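Acetylserotonin O-methyltransferase (Homo sapiens, PDB 4A6D) catalyses the last step of melatonin synthesis, transferring a methyl group from S-adenosylmethionine to the hydroxyl of N-acetylserotonin, and works as a homodimer. Local coordinates at residues A28-V33 with M109-Y114; A145-R148 with E152-Q155; Q297-N302 with G335-A340. One frame throughout, in Å; residues are numbered along the deposited sequence.

Contact 1. Residues A28-V33 with M109-Y114. With SO4 (sulfate ion), chain F.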
loop_
_atom_site.group_PDB
_atom_site.type_symbol
_atom_site.label_atom_id
_atom_site.label_comp_id
_atom_site.label_asym_id
_atom_site.label_seq_id
_atom_site.Cartn_x
_atom_site.Cartn_y
_atom_site.Cartn_z
ATOM N N ALA A 28 13.289 -2.531 -0.849
ATOM C CA ALA A 28 14.255 -3.237 -1.684
ATOM C C ALA A 28 15.055 -2.195 -2.488
ATOM O O ALA A 28 16.264 -2.364 -2.650
ATOM C CB ALA A 28 13.540 -4.190 -2.626
ATOM N N CYS A 29 14.382 -1.095 -2.938
ATOM C CA CYS A 29 14.998 0.027 -3.668
ATOM C C CYS A 29 15.903 0.825 -2.728
ATOM O O CYS A 29 17.070 1.038 -3.061
ATOM C CB CYS A 29 13.945 0.919 -4.321
ATOM S SG CYS A 29 13.328 0.301 -5.905
ATOM N N GLU A 30 15.381 1.229 -1.544
ATOM C CA GLU A 30 16.128 1.964 -0.523
ATOM C C GLU A 30 17.391 1.184 -0.063
ATOM O O GLU A 30 18.432 1.797 0.156
ATOM C CB GLU A 30 15.209 2.360 0.667
ATOM C CG GLU A 30 15.961 2.850 1.915
ATOM C CD GLU A 30 15.373 3.931 2.811
ATOM O OE1 GLU A 30 14.609 4.787 2.314
ATOM O OE2 GLU A 30 15.736 3.957 4.010
ATOM N N LEU A 31 17.305 -0.160 0.061
ATOM C CA LEU A 31 18.441 -0.980 0.498
ATOM C C LEU A 31 19.486 -1.268 -0.593
ATOM O O LEU A 31 20.607 -1.667 -0.276
ATOM C CB LEU A 31 17.975 -2.257 1.183
ATOM C CG LEU A 31 17.383 -2.085 2.561
ATOM C CD1 LEU A 31 16.396 -3.192 2.852
ATOM C CD2 LEU A 31 18.466 -2.063 3.619
ATOM N N GLY A 32 19.118 -1.018 -1.847
ATOM C CA GLY A 32 19.970 -1.210 -3.019
ATOM C C GLY A 32 20.185 -2.652 -3.443
ATOM O O GLY A 32 21.187 -2.947 -4.103
ATOM N N VAL A 33 19.233 -3.551 -3.097
ATOM C CA VAL A 33 19.243 -4.990 -3.409
ATOM C C VAL A 33 19.553 -5.257 -4.893
ATOM O O VAL A 33 20.460 -6.033 -5.204
ATOM C CB VAL A 33 17.920 -5.679 -2.954
ATOM C CG1 VAL A 33 17.809 -7.103 -3.486
ATOM C CG2 VAL A 33 17.780 -5.655 -1.438
ATOM N N MET A 109 8.037 7.942 -3.549
ATOM C CA MET A 109 6.678 7.456 -3.224
ATOM C C MET A 109 6.689 6.843 -1.790
ATOM O O MET A 109 5.793 7.102 -0.978
ATOM C CB MET A 109 6.210 6.375 -4.224
ATOM C CG MET A 109 5.848 6.891 -5.597
ATOM S SD MET A 109 4.944 5.617 -6.516
ATOM C CE MET A 109 5.258 6.071 -8.061
ATOM N N GLY A 110 7.747 6.093 -1.501
ATOM C CA GLY A 110 7.948 5.450 -0.215
ATOM C C GLY A 110 8.149 6.397 0.940
ATOM O O GLY A 110 7.553 6.204 1.994
ATOM N N ARG A 111 8.967 7.432 0.739
ATOM C CA ARG A 111 9.325 8.431 1.753
ATOM C C ARG A 111 8.304 9.560 1.942
ATOM O O ARG A 111 8.166 10.050 3.053
ATOM C CB ARG A 111 10.740 9.007 1.479
ATOM C CG ARG A 111 11.871 7.983 1.676
ATOM C CD ARG A 111 13.161 8.308 0.928
ATOM N NE ARG A 111 14.044 7.136 0.852
ATOM C CZ ARG A 111 15.146 7.060 0.110
ATOM N NH1 ARG A 111 15.523 8.089 -0.640
ATOM N NH2 ARG A 111 15.879 5.952 0.108
ATOM N N THR A 112 7.627 10.016 0.880
ATOM C CA THR A 112 6.698 11.140 1.008
ATOM C C THR A 112 5.226 10.780 0.802
ATOM O O THR A 112 4.436 10.953 1.724
ATOM C CB THR A 112 7.125 12.311 0.103
ATOM O OG1 THR A 112 7.108 11.827 -1.235
ATOM C CG2 THR A 112 8.499 12.821 0.423
ATOM N N SER A 113 4.853 10.340 -0.399
ATOM C CA SER A 113 3.467 9.999 -0.760
ATOM C C SER A 113 2.831 9.008 0.202
ATOM O O SER A 113 1.681 9.199 0.595
ATOM C CB SER A 113 3.399 9.444 -2.182
ATOM O OG SER A 113 4.245 10.178 -3.049
ATOM N N TYR A 114 3.572 7.941 0.562
ATOM C CA TYR A 114 3.120 6.881 1.476
ATOM C C TYR A 114 2.699 7.477 2.806
ATOM O O TYR A 114 1.616 7.163 3.298
ATOM C CB TYR A 114 4.206 5.802 1.642
ATOM C CG TYR A 114 3.775 4.631 2.487
ATOM C CD1 TYR A 114 3.898 4.665 3.882
ATOM C CD2 TYR A 114 3.275 3.473 1.903
ATOM C CE1 TYR A 114 3.500 3.587 4.667
ATOM C CE2 TYR A 114 2.893 2.377 2.683
ATOM C CZ TYR A 114 2.989 2.446 4.065
ATOM O OH TYR A 114 2.627 1.366 4.841
HETATM S S SO4 F . 18.793 8.502 -2.513
HETATM O O1 SO4 F . 18.624 7.287 -1.694
HETATM O O2 SO4 F . 18.314 9.664 -1.759
HETATM O O3 SO4 F . 20.209 8.671 -2.834
HETATM O O4 SO4 F . 18.026 8.383 -3.773
#
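Arg111 grips a single carboxylate oxygen of Glu30 from the side, with NE and NH2 converging on OE1. The distances from Arg111 NE and Arg111 NH2 to Glu30 OE1 are 2.8 Å each, and with N-H...O angles near 140° neither bond is straight. OE1 lies almost in the guanidinium plane, but the two flat groups are turned 63° against each other. NE arrives nearly along the C-O direction, NH2 from above the carboxylate plane, both on one face of it. This is a forked, one-oxygen salt bridge and not the coplanar pair in which each oxygen has its own nitrogen.

Long side chains span the gap, since the closest CA atoms, those of Glu30 and Gly110, are 8.9 Å apart. Arg111 is extended from CG to NE, whereas Glu30 sets CG anti to the backbone N (chi1 167°) and then bends at chi2, swinging OE1 to the arginine. Glu30 OE2 is thereby left to a second salt bridge, with Arg125 of the second subunit. At the far corner of the guanidinium a sulfate ion, probably from the crystallisation liquor, takes two weak bonds: Arg111 NH1 is 3.4 Å from sulfate O1 and O2 alike. Lys107 also binds this anion.

The backbones here depart from regular helix. Helix 7-31 stops in a Schellman motif at Gly32, whose positive phi suits glycine, with Val33 N bonded to Ala28 O at 3.2 Å. Residues 109-113 make a wider pi-type turn, closed by Tyr114 N and Met109 O.

The result is a surface ion-pair network where a helix of the O-methyltransferase dimerisation domain meets helix 103-117 and joins the homodimer interface through the second oxygen of Glu30.

Contact 2. Residues A145-R148 with E152-Q155. With SAM (S-adenosylmethionine), chain D.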
loop_
_atom_site.group_PDB
_atom_site.type_symbol
_atom_site.label_atom_id
_atom_site.label_comp_id
_atom_site.label_asym_id
_atom_site.label_seq_id
_atom_site.Cartn_x
_atom_site.Cartn_y
_atom_site.Cartn_z
ATOM N N ALA A 145 6.781 23.571 0.513
ATOM C CA ALA A 145 6.408 22.377 1.278
ATOM C C ALA A 145 6.998 21.120 0.599
ATOM O O ALA A 145 7.511 20.236 1.295
ATOM C CB ALA A 145 4.897 22.262 1.371
ATOM N N ILE A 146 6.944 21.067 -0.767
ATOM C CA ILE A 146 7.493 19.989 -1.614
ATOM C C ILE A 146 9.055 19.987 -1.549
ATOM O O ILE A 146 9.647 18.908 -1.453
ATOM C CB ILE A 146 6.919 20.064 -3.070
ATOM C CG1 ILE A 146 5.401 19.757 -3.080
ATOM C CG2 ILE A 146 7.688 19.159 -4.044
ATOM C CD1 ILE A 146 4.664 20.074 -4.367
ATOM N N TYR A 147 9.711 21.184 -1.596
ATOM C CA TYR A 147 11.175 21.317 -1.489
ATOM C C TYR A 147 11.551 21.833 -0.082
ATOM O O TYR A 147 12.213 22.868 0.065
ATOM C CB TYR A 147 11.762 22.229 -2.590
ATOM C CG TYR A 147 11.272 21.997 -4.005
ATOM C CD1 TYR A 147 11.213 20.715 -4.544
ATOM C CD2 TYR A 147 10.963 23.067 -4.838
ATOM C CE1 TYR A 147 10.807 20.501 -5.860
ATOM C CE2 TYR A 147 10.544 22.864 -6.154
ATOM C CZ TYR A 147 10.479 21.579 -6.664
ATOM O OH TYR A 147 10.076 21.369 -7.962
ATOM N N ARG A 148 11.118 21.093 0.957
ATOM C CA ARG A 148 11.355 21.420 2.366
ATOM C C ARG A 148 12.843 21.403 2.807
ATOM O O ARG A 148 13.159 21.909 3.890
ATOM C CB ARG A 148 10.411 20.638 3.314
ATOM C CG ARG A 148 10.211 19.157 3.000
ATOM C CD ARG A 148 9.221 18.512 3.958
ATOM N NE ARG A 148 9.193 17.052 3.818
ATOM C CZ ARG A 148 9.958 16.212 4.511
ATOM N NH1 ARG A 148 10.818 16.673 5.414
ATOM N NH2 ARG A 148 9.870 14.904 4.306
ATOM N N GLU A 152 16.021 16.993 -0.352
ATOM C CA GLU A 152 14.635 16.642 -0.659
ATOM C C GLU A 152 14.228 17.221 -2.031
ATOM O O GLU A 152 13.433 16.608 -2.744
ATOM C CB GLU A 152 13.690 17.042 0.496
ATOM C CG GLU A 152 13.766 16.073 1.681
ATOM C CD GLU A 152 13.811 16.613 3.106
ATOM O OE1 GLU A 152 13.151 17.640 3.384
ATOM O OE2 GLU A 152 14.497 15.994 3.955
ATOM N N ARG A 153 14.834 18.353 -2.431
ATOM C CA ARG A 153 14.607 18.949 -3.752
ATOM C C ARG A 153 15.345 18.129 -4.825
ATOM O O ARG A 153 14.760 17.865 -5.875
ATOM C CB ARG A 153 15.048 20.396 -3.783
ATOM C CG ARG A 153 14.703 21.112 -5.089
ATOM C CD ARG A 153 15.507 22.370 -5.262
ATOM N NE ARG A 153 15.308 23.300 -4.152
ATOM C CZ ARG A 153 16.224 23.572 -3.228
ATOM N NH1 ARG A 153 17.407 22.970 -3.261
ATOM N NH2 ARG A 153 15.964 24.442 -2.266
ATOM N N LEU A 154 16.601 17.688 -4.540
ATOM C CA LEU A 154 17.379 16.817 -5.430
ATOM C C LEU A 154 16.617 15.499 -5.649
ATOM O O LEU A 154 16.454 15.094 -6.802
ATOM C CB LEU A 154 18.803 16.542 -4.891
ATOM C CG LEU A 154 19.701 15.600 -5.731
ATOM C CD1 LEU A 154 19.853 16.087 -7.184
ATOM C CD2 LEU A 154 21.059 15.438 -5.097
ATOM N N GLN A 155 16.088 14.887 -4.567
ATOM C CA GLN A 155 15.311 13.647 -4.649
ATOM C C GLN A 155 14.041 13.821 -5.497
ATOM O O GLN A 155 13.804 12.995 -6.383
ATOM C CB GLN A 155 15.043 13.024 -3.247
ATOM C CG GLN A 155 13.963 11.923 -3.190
ATOM C CD GLN A 155 14.408 10.528 -3.608
ATOM O OE1 GLN A 155 14.463 9.600 -2.786
ATOM N NE2 GLN A 155 14.637 10.313 -4.905
HETATM N N SAM D . 7.841 19.173 -15.986
HETATM C CA SAM D . 8.565 18.262 -15.071
HETATM C C SAM D . 8.258 16.755 -15.193
HETATM O O SAM D . 7.164 16.428 -15.603
HETATM O OXT SAM D . 9.087 15.839 -14.885
HETATM C CB SAM D . 8.361 18.797 -13.676
HETATM C CG SAM D . 6.925 18.638 -13.160
HETATM S SD SAM D . 6.883 19.221 -11.427
HETATM C CE SAM D . 5.376 18.521 -10.891
HETATM C "C5'" SAM D . 6.247 20.924 -11.561
HETATM C "C4'" SAM D . 7.472 21.795 -11.871
HETATM O "O4'" SAM D . 6.985 23.125 -11.862
HETATM C "C3'" SAM D . 8.587 21.697 -10.759
HETATM O "O3'" SAM D . 9.880 21.452 -11.337
HETATM C "C2'" SAM D . 8.448 23.072 -10.027
HETATM O "O2'" SAM D . 9.617 23.623 -9.419
HETATM C "C1'" SAM D . 7.952 23.963 -11.180
HETATM N N9 SAM D . 7.279 25.189 -10.703
HETATM C C8 SAM D . 6.311 25.270 -9.705
HETATM N N7 SAM D . 5.930 26.503 -9.554
HETATM C C5 SAM D . 6.668 27.320 -10.403
HETATM C C6 SAM D . 6.736 28.699 -10.678
HETATM N N6 SAM D . 5.874 29.533 -10.050
HETATM N N1 SAM D . 7.598 29.157 -11.655
HETATM C C2 SAM D . 8.453 28.334 -12.279
HETATM N N3 SAM D . 8.417 27.017 -12.026
HETATM C C4 SAM D . 7.532 26.469 -11.170
#
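Tyr147 lays one face of its ring against the aliphatic part of Arg153. Arg153 CG sits 3.9 Å from the centroid of the Tyr147 ring, 25° off the normal, in a CH-pi contact shifted toward the CD1 side. A chi1 of -174° turns the Arg153 chain away from its backbone N and lays it across the ring at about a right angle before it bends at chi3. Its NH1 then pairs with Glu150, while NE, buried here, finds no partner in the model.

In the ring plane, Tyr147 OH donates a hydrogen bond to O2' of S-adenosylmethionine, 2.7 Å away. A phenylalanine here would probably leave that ribose hydroxyl without its tyrosine mate and the sugar less firmly placed.

Beside this, Arg148 NH1 and Glu152 OE1 form a salt bridge at 3.2 Å. The oxygen stands over the guanidinium face, so no N-H points at it and the attraction is one of charges. The cation also meets the ring of Phe135.

Tyr147 follows directly on helix 142-146. Its ring packs against helix 150-161, which supplies Arg153 and Phe156, and also touches Val214 of helix 212-221, close to Asp210 at the end of strand 205-210.

Contact 3. Residues Q297-N302 with G335-A340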
loop_
_atom_site.group_PDB
_atom_site.type_symbol
_atom_site.label_atom_id
_atom_site.label_comp_id
_atom_site.label_asym_id
_atom_site.label_seq_id
_atom_site.Cartn_x
_atom_site.Cartn_y
_atom_site.Cartn_z
ATOM N N GLN A 297 -7.141 7.854 -11.855
ATOM C CA GLN A 297 -8.035 8.153 -10.733
ATOM C C GLN A 297 -7.208 8.184 -9.421
ATOM O O GLN A 297 -7.405 9.091 -8.599
ATOM C CB GLN A 297 -9.124 7.082 -10.608
ATOM C CG GLN A 297 -10.196 7.109 -11.683
ATOM C CD GLN A 297 -11.053 5.881 -11.494
ATOM O OE1 GLN A 297 -10.676 4.766 -11.843
ATOM N NE2 GLN A 297 -12.175 6.030 -10.843
ATOM N N LEU A 298 -6.259 7.225 -9.252
ATOM C CA LEU A 298 -5.421 7.187 -8.046
ATOM C C LEU A 298 -4.550 8.434 -7.996
ATOM O O LEU A 298 -4.473 9.085 -6.954
ATOM C CB LEU A 298 -4.584 5.886 -7.924
ATOM C CG LEU A 298 -5.338 4.555 -7.700
ATOM C CD1 LEU A 298 -4.424 3.397 -7.908
ATOM C CD2 LEU A 298 -5.938 4.463 -6.301
ATOM N N TYR A 299 -3.987 8.806 -9.145
ATOM C CA TYR A 299 -3.202 10.026 -9.360
ATOM C C TYR A 299 -4.012 11.282 -9.069
ATOM O O TYR A 299 -3.447 12.235 -8.525
ATOM C CB TYR A 299 -2.669 10.087 -10.800
ATOM C CG TYR A 299 -1.418 9.271 -11.069
ATOM C CD1 TYR A 299 -1.091 8.162 -10.274
ATOM C CD2 TYR A 299 -0.575 9.585 -12.134
ATOM C CE1 TYR A 299 0.059 7.411 -10.518
ATOM C CE2 TYR A 299 0.564 8.823 -12.403
ATOM C CZ TYR A 299 0.869 7.729 -11.600
ATOM O OH TYR A 299 1.980 6.976 -11.875
ATOM N N SER A 300 -5.327 11.299 -9.406
ATOM C CA SER A 300 -6.145 12.489 -9.102
ATOM C C SER A 300 -6.339 12.614 -7.589
ATOM O O SER A 300 -6.290 13.717 -7.048
ATOM C CB SER A 300 -7.482 12.464 -9.840
ATOM O OG SER A 300 -8.096 13.743 -9.804
ATOM N N LEU A 301 -6.508 11.465 -6.911
ATOM C CA LEU A 301 -6.645 11.388 -5.464
ATOM C C LEU A 301 -5.318 11.745 -4.791
ATOM O O LEU A 301 -5.330 12.480 -3.802
ATOM C CB LEU A 301 -7.188 10.031 -5.037
ATOM C CG LEU A 301 -7.612 9.883 -3.562
ATOM C CD1 LEU A 301 -8.574 10.993 -3.103
ATOM C CD2 LEU A 301 -8.196 8.531 -3.323
ATOM N N ASN A 302 -4.183 11.336 -5.393
ATOM C CA ASN A 302 -2.859 11.733 -4.928
ATOM C C ASN A 302 -2.657 13.278 -5.031
ATOM O O ASN A 302 -1.883 13.842 -4.261
ATOM C CB ASN A 302 -1.759 11.018 -5.710
ATOM C CG ASN A 302 -0.383 11.389 -5.186
ATOM O OD1 ASN A 302 -0.072 11.227 -3.999
ATOM N ND2 ASN A 302 0.412 12.045 -6.002
ATOM N N GLY A 335 -1.472 5.513 -24.936
ATOM C CA GLY A 335 -1.550 4.157 -24.419
ATOM C C GLY A 335 -0.613 4.041 -23.230
ATOM O O GLY A 335 -0.490 2.969 -22.635
ATOM N N ALA A 336 0.040 5.165 -22.854
ATOM C CA ALA A 336 0.969 5.234 -21.729
ATOM C C ALA A 336 0.363 6.025 -20.560
ATOM O O ALA A 336 -0.807 6.401 -20.626
ATOM C CB ALA A 336 2.297 5.831 -22.179
ATOM N N ILE A 337 1.102 6.205 -19.457
ATOM C CA ILE A 337 0.537 6.972 -18.355
ATOM C C ILE A 337 0.247 8.422 -18.844
ATOM O O ILE A 337 -0.879 8.912 -18.708
ATOM C CB ILE A 337 1.419 6.910 -17.074
ATOM C CG1 ILE A 337 1.480 5.457 -16.529
ATOM C CG2 ILE A 337 0.902 7.874 -16.009
ATOM C CD1 ILE A 337 2.685 5.198 -15.615
ATOM N N TYR A 338 1.239 9.041 -19.506
ATOM C CA TYR A 338 1.111 10.414 -19.981
ATOM C C TYR A 338 0.682 10.576 -21.420
ATOM O O TYR A 338 1.181 9.894 -22.327
ATOM C CB TYR A 338 2.310 11.280 -19.579
ATOM C CG TYR A 338 2.435 11.337 -18.082
ATOM C CD1 TYR A 338 1.612 12.170 -17.328
ATOM C CD2 TYR A 338 3.246 10.428 -17.395
ATOM C CE1 TYR A 338 1.633 12.135 -15.929
ATOM C CE2 TYR A 338 3.329 10.441 -16.002
ATOM C CZ TYR A 338 2.505 11.280 -15.273
ATOM O OH TYR A 338 2.543 11.251 -13.900
ATOM N N ASP A 339 -0.309 11.451 -21.601
ATOM C CA ASP A 339 -0.869 11.776 -22.910
ATOM C C ASP A 339 -0.423 13.169 -23.329
ATOM O O ASP A 339 0.220 13.878 -22.546
ATOM C CB ASP A 339 -2.409 11.633 -22.887
ATOM C CG ASP A 339 -2.888 10.272 -22.405
ATOM O OD1 ASP A 339 -2.658 9.265 -23.129
ATOM O OD2 ASP A 339 -3.514 10.213 -21.318
ATOM N N ALA A 340 -0.766 13.571 -24.536
ATOM C CA ALA A 340 -0.379 14.906 -25.040
ATOM C C ALA A 340 -1.571 15.667 -25.561
ATOM O O ALA A 340 -2.418 15.099 -26.250
ATOM C CB ALA A 340 0.645 14.755 -26.153
#
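The rings of Tyr299 and Tyr338 approach obliquely, and their side chains cross at about a right angle. On one face of the Tyr338 ring lies Ile337 CG2, 3.5 Å above the plane and offset toward the rim. That same methyl reaches across to Tyr299, with Ile337 CG2 3.7 Å from Tyr299 CE2. The hydroxyl of Tyr338 comes to the same ring carbon: Tyr338 OH is 3.5 Å from Tyr299 CE2 and 4.0 Å from Tyr299 CD2. No hydrogen bond links the segments; between them the oxygen makes only a van der Waals contact with the ring carbons. Ile337 presents CG2 by setting it anti to the backbone N, with CG1 beside that N (chi1 -64°).

The loop bearing Ile337 and Tyr338 leads into strand 339-344, the antiparallel strand lodged between 278-283 and 329-332 in the Rossmann-like methyltransferase sheet, whose order is 3-2-1-4-5-7-6. Tyr338 also meets the ring of Trp164 and touches Arg252, both of which bind S-adenosylmethionine.

Tyr299 belongs to helix 294-305, where one turn on Asn302 binds substrate; Asn302 OD1 accepts from Gln306 and Trp117. From the same helix, Gln297 OE1 is hydrogen-bonded to Ser69 of the second subunit.

Contact 1 lies at the surface, contact 2 is partly buried and contact 3 is buried, and the chemistry changes accordingly. A hydrogen-bonded salt bridge joins 28-33 to 109-114. The short link between 145-148 and 152-155 mixes a ring face with an ion pair held by charge alone, and 297-302 meets 335-340 through a methyl, ring carbons and a tyrosine hydroxyl, without a hydrogen bond. No two contacts share a helix or strand, but contacts 1 and 2 touch where Arg111 NH1 comes within 2.8 Å of Gln155 OE1. Contacts 1 and 3 both reach the second subunit, whereas contact 2 faces the cofactor directly, and the Tyr338 side chain stays about 7 Å from the bound S-adenosylmethionine.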